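Local coordinates for Sys-1 protein (Caenorhabditis elegans, PDB 3C2G) that acts as a beta-catenin-type transcription coregulator in the Wnt signaling asymmetry pathway, binding the TCF transcription factor POP-1 directly through its armadillo domain, at residues Leu458-Ile469 / Thr517-Leu528; Met232-Asn243 / Ala288-Pro296. All blocks are in the same frame, centred on the assembly; numbering follows the deposited sequence.

Contact 1: residues Leu458-Ile469 / Thr517-Leu528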
loop_
_atom_site.group_PDB
_atom_site.type_symbol
_atom_site.label_atom_id
_atom_site.label_comp_id
_atom_site.label_asym_id
_atom_site.label_seq_id
_atom_site.Cartn_x
_atom_site.Cartn_y
_atom_site.Cartn_z
ATOM N N LEU A 458 19.298 -3.624 1.470
ATOM C CA LEU A 458 19.671 -4.126 2.783
ATOM C C LEU A 458 18.806 -5.308 3.216
ATOM O O LEU A 458 19.319 -6.323 3.696
ATOM C CB LEU A 458 19.594 -3.008 3.821
ATOM C CG LEU A 458 19.832 -3.379 5.286
ATOM C CD1 LEU A 458 21.213 -4.063 5.490
ATOM C CD2 LEU A 458 19.684 -2.154 6.177
ATOM N N GLU A 459 17.499 -5.161 3.033
ATOM C CA GLU A 459 16.533 -6.153 3.453
ATOM C C GLU A 459 16.619 -7.367 2.542
ATOM O O GLU A 459 16.391 -8.489 2.989
ATOM C CB GLU A 459 15.122 -5.560 3.439
ATOM C CG GLU A 459 14.054 -6.451 4.089
ATOM C CD GLU A 459 12.668 -5.815 4.161
ATOM O OE1 GLU A 459 12.563 -4.571 4.301
ATOM O OE2 GLU A 459 11.677 -6.582 4.093
ATOM N N LEU A 460 16.956 -7.136 1.273
ATOM C CA LEU A 460 17.181 -8.214 0.327
ATOM C C LEU A 460 18.380 -9.093 0.717
ATOM O O LEU A 460 18.297 -10.311 0.668
ATOM C CB LEU A 460 17.383 -7.675 -1.090
ATOM C CG LEU A 460 17.730 -8.740 -2.146
ATOM C CD1 LEU A 460 16.631 -9.804 -2.280
ATOM C CD2 LEU A 460 18.020 -8.122 -3.491
ATOM N N ARG A 461 19.491 -8.471 1.089
ATOM C CA ARG A 461 20.718 -9.202 1.409
ATOM C C ARG A 461 20.563 -9.963 2.711
ATOM O O ARG A 461 21.074 -11.056 2.866
ATOM C CB ARG A 461 21.919 -8.253 1.457
ATOM C CG ARG A 461 22.209 -7.650 0.102
ATOM C CD ARG A 461 23.387 -6.709 0.068
ATOM N NE ARG A 461 23.790 -6.573 -1.327
ATOM C CZ ARG A 461 24.737 -5.764 -1.783
ATOM N NH1 ARG A 461 25.406 -4.966 -0.955
ATOM N NH2 ARG A 461 25.007 -5.754 -3.082
ATOM N N SER A 462 19.822 -9.388 3.638
ATOM C CA SER A 462 19.530 -10.071 4.873
ATOM C C SER A 462 18.680 -11.318 4.606
ATOM O O SER A 462 18.936 -12.377 5.182
ATOM C CB SER A 462 18.811 -9.117 5.819
ATOM O OG SER A 462 18.636 -9.707 7.085
ATOM N N THR A 463 17.692 -11.187 3.718
ATOM C CA THR A 463 16.750 -12.271 3.396
ATOM C C THR A 463 17.438 -13.391 2.616
ATOM O O THR A 463 17.122 -14.564 2.785
ATOM C CB THR A 463 15.537 -11.731 2.584
ATOM O OG1 THR A 463 14.889 -10.702 3.337
ATOM C CG2 THR A 463 14.520 -12.822 2.283
ATOM N N ILE A 464 18.384 -13.022 1.764
ATOM C CA ILE A 464 19.142 -14.002 1.002
ATOM C C ILE A 464 19.978 -14.892 1.930
ATOM O O ILE A 464 20.028 -16.111 1.739
ATOM C CB ILE A 464 20.046 -13.334 -0.031
ATOM C CG1 ILE A 464 19.202 -12.742 -1.164
ATOM C CG2 ILE A 464 21.058 -14.337 -0.584
ATOM C CD1 ILE A 464 19.984 -11.842 -2.099
ATOM N N LEU A 465 20.618 -14.288 2.932
ATOM C CA LEU A 465 21.438 -15.053 3.856
ATOM C C LEU A 465 20.562 -16.088 4.536
ATOM O O LEU A 465 20.963 -17.249 4.704
ATOM C CB LEU A 465 22.118 -14.159 4.896
ATOM C CG LEU A 465 23.120 -13.142 4.367
ATOM C CD1 LEU A 465 23.650 -12.278 5.516
ATOM C CD2 LEU A 465 24.263 -13.816 3.611
ATOM N N ARG A 466 19.359 -15.658 4.902
ATOM C CA ARG A 466 18.404 -16.528 5.563
ATOM C C ARG A 466 18.018 -17.707 4.656
ATOM O O ARG A 466 17.965 -18.852 5.102
ATOM C CB ARG A 466 17.169 -15.732 5.981
ATOM C CG ARG A 466 16.719 -16.021 7.392
ATOM C CD ARG A 466 15.708 -17.112 7.444
ATOM N NE ARG A 466 15.763 -17.836 8.713
ATOM C CZ ARG A 466 14.757 -17.898 9.575
ATOM N NH1 ARG A 466 13.619 -17.263 9.301
ATOM N NH2 ARG A 466 14.885 -18.599 10.695
ATOM N N SER A 467 17.760 -17.422 3.387
ATOM C CA SER A 467 17.449 -18.467 2.425
ATOM C C SER A 467 18.527 -19.557 2.371
ATOM O O SER A 467 18.200 -20.737 2.363
ATOM C CB SER A 467 17.210 -17.870 1.034
ATOM O OG SER A 467 15.916 -17.300 0.981
ATOM N N PHE A 468 19.795 -19.147 2.329
ATOM C CA PHE A 468 20.913 -20.070 2.301
ATOM C C PHE A 468 20.994 -20.865 3.591
ATOM O O PHE A 468 21.193 -22.076 3.560
ATOM C CB PHE A 468 22.228 -19.336 2.040
ATOM C CG PHE A 468 22.415 -18.932 0.615
ATOM C CD1 PHE A 468 22.389 -19.880 -0.396
ATOM C CD2 PHE A 468 22.632 -17.598 0.272
ATOM C CE1 PHE A 468 22.560 -19.496 -1.735
ATOM C CE2 PHE A 468 22.801 -17.214 -1.072
ATOM C CZ PHE A 468 22.763 -18.161 -2.064
ATOM N N ILE A 469 20.829 -20.183 4.718
ATOM C CA ILE A 469 20.759 -20.845 6.009
ATOM C C ILE A 469 19.735 -21.982 5.971
ATOM O O ILE A 469 20.071 -23.129 6.259
ATOM C CB ILE A 469 20.423 -19.859 7.140
ATOM C CG1 ILE A 469 21.609 -18.931 7.398
ATOM C CG2 ILE A 469 20.050 -20.602 8.422
ATOM C CD1 ILE A 469 21.262 -17.680 8.197
ATOM N N THR A 517 17.874 -4.036 10.996
ATOM C CA THR A 517 18.126 -4.901 9.848
ATOM C C THR A 517 19.620 -5.167 9.637
ATOM O O THR A 517 20.005 -6.249 9.186
ATOM C CB THR A 517 17.506 -4.316 8.562
ATOM O OG1 THR A 517 16.117 -4.063 8.783
ATOM C CG2 THR A 517 17.603 -5.292 7.426
ATOM N N LYS A 518 20.447 -4.176 9.954
ATOM C CA LYS A 518 21.893 -4.317 9.879
ATOM C C LYS A 518 22.368 -5.339 10.910
ATOM O O LYS A 518 23.195 -6.203 10.610
ATOM C CB LYS A 518 22.597 -2.962 10.068
ATOM C CG LYS A 518 22.480 -2.039 8.855
ATOM C CD LYS A 518 22.688 -0.581 9.199
ATOM C CE LYS A 518 24.126 -0.161 9.007
ATOM N NZ LYS A 518 24.277 1.314 9.162
ATOM N N GLN A 519 21.822 -5.254 12.117
ATOM C CA GLN A 519 22.134 -6.234 13.129
ATOM C C GLN A 519 21.744 -7.647 12.674
ATOM O O GLN A 519 22.533 -8.572 12.850
ATOM C CB GLN A 519 21.493 -5.862 14.467
ATOM C CG GLN A 519 21.754 -6.858 15.608
ATOM C CD GLN A 519 23.237 -7.069 15.900
ATOM O OE1 GLN A 519 24.063 -6.170 15.702
ATOM N NE2 GLN A 519 23.578 -8.263 16.383
ATOM N N GLN A 520 20.564 -7.818 12.068
ATOM C CA GLN A 520 20.136 -9.163 11.655
ATOM C C GLN A 520 20.963 -9.736 10.499
ATOM O O GLN A 520 21.117 -10.946 10.401
ATOM C CB GLN A 520 18.620 -9.275 11.407
ATOM C CG GLN A 520 18.127 -8.798 10.049
ATOM C CD GLN A 520 16.671 -9.212 9.717
ATOM O OE1 GLN A 520 15.949 -9.776 10.551
ATOM N NE2 GLN A 520 16.248 -8.915 8.483
ATOM N N LEU A 521 21.507 -8.870 9.648
ATOM C CA LEU A 521 22.369 -9.294 8.549
ATOM C C LEU A 521 23.692 -9.817 9.089
ATOM O O LEU A 521 24.230 -10.807 8.584
ATOM C CB LEU A 521 22.632 -8.132 7.581
ATOM C CG LEU A 521 23.398 -8.469 6.300
ATOM C CD1 LEU A 521 22.946 -7.603 5.168
ATOM C CD2 LEU A 521 24.911 -8.350 6.480
ATOM N N VAL A 522 24.212 -9.127 10.104
ATOM C CA VAL A 522 25.451 -9.493 10.757
ATOM C C VAL A 522 25.324 -10.880 11.388
ATOM O O VAL A 522 26.189 -11.745 11.176
ATOM C CB VAL A 522 25.843 -8.426 11.802
ATOM C CG1 VAL A 522 26.911 -8.943 12.744
ATOM C CG2 VAL A 522 26.324 -7.166 11.096
ATOM N N GLU A 523 24.230 -11.084 12.131
ATOM C CA GLU A 523 23.964 -12.338 12.834
ATOM C C GLU A 523 23.807 -13.483 11.851
ATOM O O GLU A 523 24.357 -14.571 12.049
ATOM C CB GLU A 523 22.704 -12.222 13.700
ATOM C CG GLU A 523 22.849 -11.272 14.885
ATOM C CD GLU A 523 21.568 -11.116 15.704
ATOM O OE1 GLU A 523 21.304 -9.979 16.177
ATOM O OE2 GLU A 523 20.826 -12.121 15.881
ATOM N N ARG A 524 23.068 -13.229 10.780
ATOM C CA ARG A 524 22.840 -14.241 9.768
ATOM C C ARG A 524 24.128 -14.611 9.052
ATOM O O ARG A 524 24.286 -15.751 8.640
ATOM C CB ARG A 524 21.744 -13.806 8.786
ATOM C CG ARG A 524 20.372 -13.916 9.389
ATOM C CD ARG A 524 19.311 -13.269 8.551
ATOM N NE ARG A 524 18.006 -13.426 9.183
ATOM C CZ ARG A 524 16.855 -13.082 8.613
ATOM N NH1 ARG A 524 16.853 -12.572 7.391
ATOM N NH2 ARG A 524 15.708 -13.274 9.252
ATOM N N THR A 525 25.044 -13.657 8.925
ATOM C CA THR A 525 26.341 -13.928 8.339
ATOM C C THR A 525 27.098 -14.931 9.218
ATOM O O THR A 525 27.550 -15.972 8.740
ATOM C CB THR A 525 27.165 -12.634 8.185
ATOM O OG1 THR A 525 26.487 -11.734 7.299
ATOM C CG2 THR A 525 28.533 -12.935 7.636
ATOM N N ILE A 526 27.229 -14.615 10.505
ATOM C CA ILE A 526 27.931 -15.496 11.432
ATOM C C ILE A 526 27.282 -16.892 11.384
ATOM O O ILE A 526 27.956 -17.923 11.334
ATOM C CB ILE A 526 27.924 -14.914 12.878
ATOM C CG1 ILE A 526 28.597 -13.535 12.924
ATOM C CG2 ILE A 526 28.580 -15.873 13.874
ATOM C CD1 ILE A 526 29.903 -13.425 12.145
ATOM N N SER A 527 25.959 -16.901 11.350
ATOM C CA SER A 527 25.206 -18.129 11.445
ATOM C C SER A 527 25.306 -18.935 10.154
ATOM O O SER A 527 25.326 -20.163 10.175
ATOM C CB SER A 527 23.762 -17.793 11.812
ATOM O OG SER A 527 22.898 -18.836 11.465
ATOM N N LEU A 528 25.401 -18.249 9.025
ATOM C CA LEU A 528 25.571 -18.937 7.752
ATOM C C LEU A 528 26.997 -19.494 7.568
ATOM O O LEU A 528 27.184 -20.528 6.921
ATOM C CB LEU A 528 25.164 -18.030 6.584
ATOM C CG LEU A 528 25.336 -18.554 5.156
ATOM C CD1 LEU A 528 24.622 -19.869 4.936
ATOM C CD2 LEU A 528 24.861 -17.523 4.160
#
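Arg524 lies across helix 458-469 as a knob among Ser462, Leu465, Arg466 and Ile469. Its CB packs 3.9 Å from CB of Leu465, and CB and CG both meet CD1 of Ile469. CG stands anti to the carbonyl carbon (chi1 -75°) and the chain runs extended from there to NE, which carries CD past the carbonyl of Ser462. Gln520 OE1 lies over one face of the guanidinium, 3.7 Å above its plane and toward the rim. At the end, NH1 donates to Ser462 O over 3.0 Å. That oxygen lies close to the guanidinium plane, yet the donor stands above the carbonyl plane rather than on a lone pair. The two helices, 27° from parallel with axes 9.0 Å apart, pack side by side in the armadillo superhelix; outside this pairing, Glu459 is salt-bridged to the bound peptide. Ser462 OG takes a weak bond from Gln520 NE2, at 2.9 Å. The remaining packing is aliphatic: Leu465 sends CD1 to CG of Leu521 and, at 3.8 Å, CD2 to CD2 of Leu528, while Leu521 fills a hole between Leu458, Arg461, Ser462 and Leu465. Arg461 directs its guanidinium away from helix 517-528, to Cys446 O and Cys449 O, with a cation-pi contact to Trp504.

Contact 2: residues Met232-Asn243 / Ala288-Pro296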
loop_
_atom_site.group_PDB
_atom_site.type_symbol
_atom_site.label_atom_id
_atom_site.label_comp_id
_atom_site.label_asym_id
_atom_site.label_seq_id
_atom_site.Cartn_x
_atom_site.Cartn_y
_atom_site.Cartn_z
HETATM N N MSE A 232 -18.478 -3.091 -6.130
HETATM C CA MSE A 232 -17.443 -3.821 -6.875
HETATM C C MSE A 232 -18.077 -4.924 -7.728
HETATM O O MSE A 232 -17.835 -5.025 -8.926
HETATM C CB MSE A 232 -16.519 -4.510 -5.886
HETATM C CG MSE A 232 -15.110 -3.985 -5.695
HETATM SE SE MSE A 232 -14.184 -5.437 -4.670
HETATM C CE MSE A 232 -14.794 -6.911 -5.765
ATOM N N ILE A 233 -18.900 -5.741 -7.083
ATOM C CA ILE A 233 -19.428 -6.950 -7.672
ATOM C C ILE A 233 -20.541 -6.678 -8.670
ATOM O O ILE A 233 -20.565 -7.276 -9.741
ATOM C CB ILE A 233 -19.869 -7.956 -6.582
ATOM C CG1 ILE A 233 -18.636 -8.477 -5.847
ATOM C CG2 ILE A 233 -20.667 -9.119 -7.175
ATOM C CD1 ILE A 233 -17.645 -9.236 -6.745
ATOM N N GLY A 234 -21.463 -5.799 -8.301
ATOM C CA GLY A 234 -22.452 -5.272 -9.222
ATOM C C GLY A 234 -21.847 -4.711 -10.499
ATOM O O GLY A 234 -22.344 -4.982 -11.585
ATOM N N SER A 235 -20.774 -3.941 -10.385
ATOM C CA SER A 235 -20.106 -3.427 -11.577
ATOM C C SER A 235 -19.452 -4.559 -12.355
ATOM O O SER A 235 -19.552 -4.610 -13.592
ATOM C CB SER A 235 -19.061 -2.358 -11.236
ATOM O OG SER A 235 -19.602 -1.300 -10.456
ATOM N N TYR A 236 -18.794 -5.476 -11.641
ATOM C CA TYR A 236 -18.159 -6.601 -12.312
ATOM C C TYR A 236 -19.198 -7.378 -13.114
ATOM O O TYR A 236 -18.974 -7.723 -14.267
ATOM C CB TYR A 236 -17.413 -7.535 -11.355
ATOM C CG TYR A 236 -16.835 -8.699 -12.110
ATOM C CD1 TYR A 236 -15.742 -8.523 -12.965
ATOM C CD2 TYR A 236 -17.420 -9.956 -12.036
ATOM C CE1 TYR A 236 -15.234 -9.579 -13.709
ATOM C CE2 TYR A 236 -16.916 -11.018 -12.758
ATOM C CZ TYR A 236 -15.821 -10.824 -13.592
ATOM O OH TYR A 236 -15.323 -11.890 -14.313
ATOM N N ARG A 237 -20.348 -7.615 -12.508
ATOM C CA ARG A 237 -21.385 -8.355 -13.181
ATOM C C ARG A 237 -21.763 -7.752 -14.525
ATOM O O ARG A 237 -22.097 -8.482 -15.446
ATOM C CB ARG A 237 -22.618 -8.482 -12.295
ATOM C CG ARG A 237 -22.529 -9.639 -11.320
ATOM C CD ARG A 237 -23.779 -9.757 -10.498
ATOM N NE ARG A 237 -24.003 -11.152 -10.136
ATOM C CZ ARG A 237 -25.128 -11.627 -9.605
ATOM N NH1 ARG A 237 -26.153 -10.815 -9.356
ATOM N NH2 ARG A 237 -25.223 -12.920 -9.322
ATOM N N LEU A 238 -21.699 -6.428 -14.638
ATOM C CA LEU A 238 -22.166 -5.755 -15.843
ATOM C C LEU A 238 -21.096 -5.649 -16.914
ATOM O O LEU A 238 -21.408 -5.532 -18.099
ATOM C CB LEU A 238 -22.711 -4.369 -15.512
ATOM C CG LEU A 238 -24.017 -4.343 -14.709
ATOM C CD1 LEU A 238 -24.212 -2.957 -14.086
ATOM C CD2 LEU A 238 -25.218 -4.738 -15.549
ATOM N N ILE A 239 -19.836 -5.685 -16.500
ATOM C CA ILE A 239 -18.740 -5.596 -17.450
ATOM C C ILE A 239 -18.203 -6.972 -17.852
ATOM O O ILE A 239 -17.514 -7.094 -18.869
ATOM C CB ILE A 239 -17.588 -4.700 -16.935
ATOM C CG1 ILE A 239 -16.847 -5.336 -15.770
ATOM C CG2 ILE A 239 -18.098 -3.321 -16.560
ATOM C CD1 ILE A 239 -15.496 -4.718 -15.518
ATOM N N ALA A 240 -18.557 -7.997 -17.072
ATOM C CA ALA A 240 -17.911 -9.308 -17.136
ATOM C C ALA A 240 -17.834 -9.885 -18.544
ATOM O O ALA A 240 -16.750 -10.287 -18.994
ATOM C CB ALA A 240 -18.570 -10.288 -16.190
ATOM N N GLY A 241 -18.961 -9.918 -19.243
ATOM C CA GLY A 241 -18.959 -10.427 -20.608
ATOM C C GLY A 241 -18.479 -9.446 -21.682
ATOM O O GLY A 241 -18.265 -9.849 -22.827
ATOM N N GLN A 242 -18.306 -8.170 -21.324
ATOM C CA GLN A 242 -17.970 -7.127 -22.301
ATOM C C GLN A 242 -16.563 -7.258 -22.868
ATOM O O GLN A 242 -15.586 -7.390 -22.128
ATOM C CB GLN A 242 -18.129 -5.737 -21.689
ATOM C CG GLN A 242 -19.531 -5.423 -21.201
ATOM C CD GLN A 242 -20.245 -4.446 -22.095
ATOM O OE1 GLN A 242 -20.399 -4.678 -23.297
ATOM N NE2 GLN A 242 -20.686 -3.331 -21.513
ATOM N N ASN A 243 -16.470 -7.197 -24.192
ATOM C CA ASN A 243 -15.185 -7.206 -24.872
ATOM C C ASN A 243 -14.438 -5.897 -24.618
ATOM O O ASN A 243 -14.943 -4.825 -24.926
ATOM C CB ASN A 243 -15.375 -7.474 -26.376
ATOM C CG ASN A 243 -14.168 -7.061 -27.217
ATOM O OD1 ASN A 243 -13.013 -7.320 -26.869
ATOM N ND2 ASN A 243 -14.443 -6.421 -28.344
ATOM N N ALA A 288 -13.872 -11.396 -3.388
ATOM C CA ALA A 288 -14.432 -10.350 -4.233
ATOM C C ALA A 288 -13.367 -9.747 -5.157
ATOM O O ALA A 288 -13.556 -9.662 -6.366
ATOM C CB ALA A 288 -15.080 -9.281 -3.381
ATOM N N ILE A 289 -12.242 -9.345 -4.587
ATOM C CA ILE A 289 -11.153 -8.804 -5.385
ATOM C C ILE A 289 -10.705 -9.759 -6.493
ATOM O O ILE A 289 -10.556 -9.350 -7.644
ATOM C CB ILE A 289 -9.950 -8.429 -4.512
ATOM C CG1 ILE A 289 -10.339 -7.314 -3.541
ATOM C CG2 ILE A 289 -8.782 -7.970 -5.371
ATOM C CD1 ILE A 289 -9.289 -7.077 -2.486
ATOM N N THR A 290 -10.510 -11.028 -6.148
ATOM C CA THR A 290 -9.969 -11.979 -7.100
ATOM C C THR A 290 -10.957 -12.290 -8.214
ATOM O O THR A 290 -10.532 -12.542 -9.344
ATOM C CB THR A 290 -9.390 -13.274 -6.435
ATOM O OG1 THR A 290 -10.433 -13.993 -5.793
ATOM C CG2 THR A 290 -8.357 -12.922 -5.390
ATOM N N THR A 291 -12.257 -12.245 -7.911
ATOM C CA THR A 291 -13.307 -12.403 -8.925
ATOM C C THR A 291 -13.258 -11.261 -9.944
ATOM O O THR A 291 -13.342 -11.490 -11.149
ATOM C CB THR A 291 -14.718 -12.428 -8.290
ATOM O OG1 THR A 291 -14.813 -13.518 -7.370
ATOM C CG2 THR A 291 -15.833 -12.587 -9.363
ATOM N N VAL A 292 -13.105 -10.040 -9.428
ATOM C CA VAL A 292 -13.170 -8.826 -10.217
ATOM C C VAL A 292 -11.958 -8.684 -11.118
ATOM O O VAL A 292 -12.092 -8.254 -12.263
ATOM C CB VAL A 292 -13.367 -7.576 -9.310
ATOM C CG1 VAL A 292 -13.040 -6.274 -10.057
ATOM C CG2 VAL A 292 -14.806 -7.540 -8.775
ATOM N N VAL A 293 -10.784 -9.061 -10.622
ATOM C CA VAL A 293 -9.568 -8.942 -11.428
ATOM C C VAL A 293 -9.431 -9.998 -12.522
ATOM O O VAL A 293 -8.402 -10.077 -13.172
ATOM C CB VAL A 293 -8.274 -8.857 -10.584
ATOM C CG1 VAL A 293 -8.346 -7.676 -9.626
ATOM C CG2 VAL A 293 -7.997 -10.162 -9.842
ATOM N N GLN A 294 -10.475 -10.792 -12.741
ATOM C CA GLN A 294 -10.554 -11.622 -13.952
ATOM C C GLN A 294 -10.809 -10.760 -15.193
ATOM O O GLN A 294 -10.588 -11.221 -16.307
ATOM C CB GLN A 294 -11.653 -12.692 -13.841
ATOM C CG GLN A 294 -11.457 -13.707 -12.715
ATOM C CD GLN A 294 -12.682 -14.611 -12.489
ATOM O OE1 GLN A 294 -12.574 -15.837 -12.570
ATOM N NE2 GLN A 294 -13.836 -14.013 -12.198
ATOM N N TYR A 295 -11.282 -9.524 -15.022
ATOM C CA TYR A 295 -11.533 -8.671 -16.180
ATOM C C TYR A 295 -10.230 -8.168 -16.808
ATOM O O TYR A 295 -9.408 -7.570 -16.133
ATOM C CB TYR A 295 -12.475 -7.502 -15.881
ATOM C CG TYR A 295 -12.894 -6.818 -17.169
ATOM C CD1 TYR A 295 -13.950 -7.325 -17.931
ATOM C CD2 TYR A 295 -12.197 -5.706 -17.661
ATOM C CE1 TYR A 295 -14.322 -6.742 -19.123
ATOM C CE2 TYR A 295 -12.554 -5.117 -18.869
ATOM C CZ TYR A 295 -13.622 -5.648 -19.595
ATOM O OH TYR A 295 -14.007 -5.088 -20.793
ATOM N N PRO A 296 -10.052 -8.384 -18.121
ATOM C CA PRO A 296 -8.783 -7.997 -18.733
ATOM C C PRO A 296 -8.642 -6.493 -18.921
ATOM O O PRO A 296 -8.874 -5.970 -20.004
ATOM C CB PRO A 296 -8.788 -8.737 -20.076
ATOM C CG PRO A 296 -10.260 -8.927 -20.399
ATOM C CD PRO A 296 -10.999 -8.987 -19.085
#
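Helix 232-239 and helix 288-292 run 19° from parallel with their axes 10.0 Å apart, in a register that sets Tyr236 beside Val292 and, where type I turns follow, Ala240 beside Tyr295. The ring of Tyr236, its CG anti to the backbone nitrogen (chi1 178°), lies against the last turn of helix 288-292. One face receives the CA of Val292 in a CH-pi contact, 4.2 Å from the ring centroid, and the carbonyl oxygen of Thr291, while Ala240 CB covers the opposite face. That same oxygen of Thr291 accepts an in-plane, lone-pair hydrogen bond from Gln294 NE2 at 2.8 Å. Replacing Tyr236 by an alanine would probably open a gap beside Val292 and Thr291 and deprive Tyr295 CB of its neighbour at the ring edge. The second aromatic, Tyr295, packs against Ile239 and the turn Ile239-Gln242: Ile239 CD1 sits over its face, 3.9 Å from the centroid, and its OH donates to Gln242 O over 3.1 Å, from above the carbonyl plane. At the other end, selenomethionine Met232 brings its CE to CB of Ala288. Helix 251-270 packs against both segments, with Phe264 against Met232, Leu256 against Ile239 and Leu253 against Tyr295, while helix 298-311 places Leu300 on Val292.

How the contacts relate
Both contacts join near-parallel helices of the same all-helical chain, but they share no helix and lie on opposite sides of its centre, their own centres about 42 Å apart and their nearest atoms about 22 Å apart. Both are partly buried. Contact 1 is the larger: none of its touching residues is exposed, its segments are helical throughout, and interdigitated aliphatic side chains are crossed by an arginine-to-carbonyl hydrogen bond, with Glu459 of the same helix salt-bridged to the bound peptide. Contact 2 has three exposed residues among those touching. It forms where two helices end, so tyrosine rings against backbone carbonyls and turns do much of the work that leucines do in contact 1.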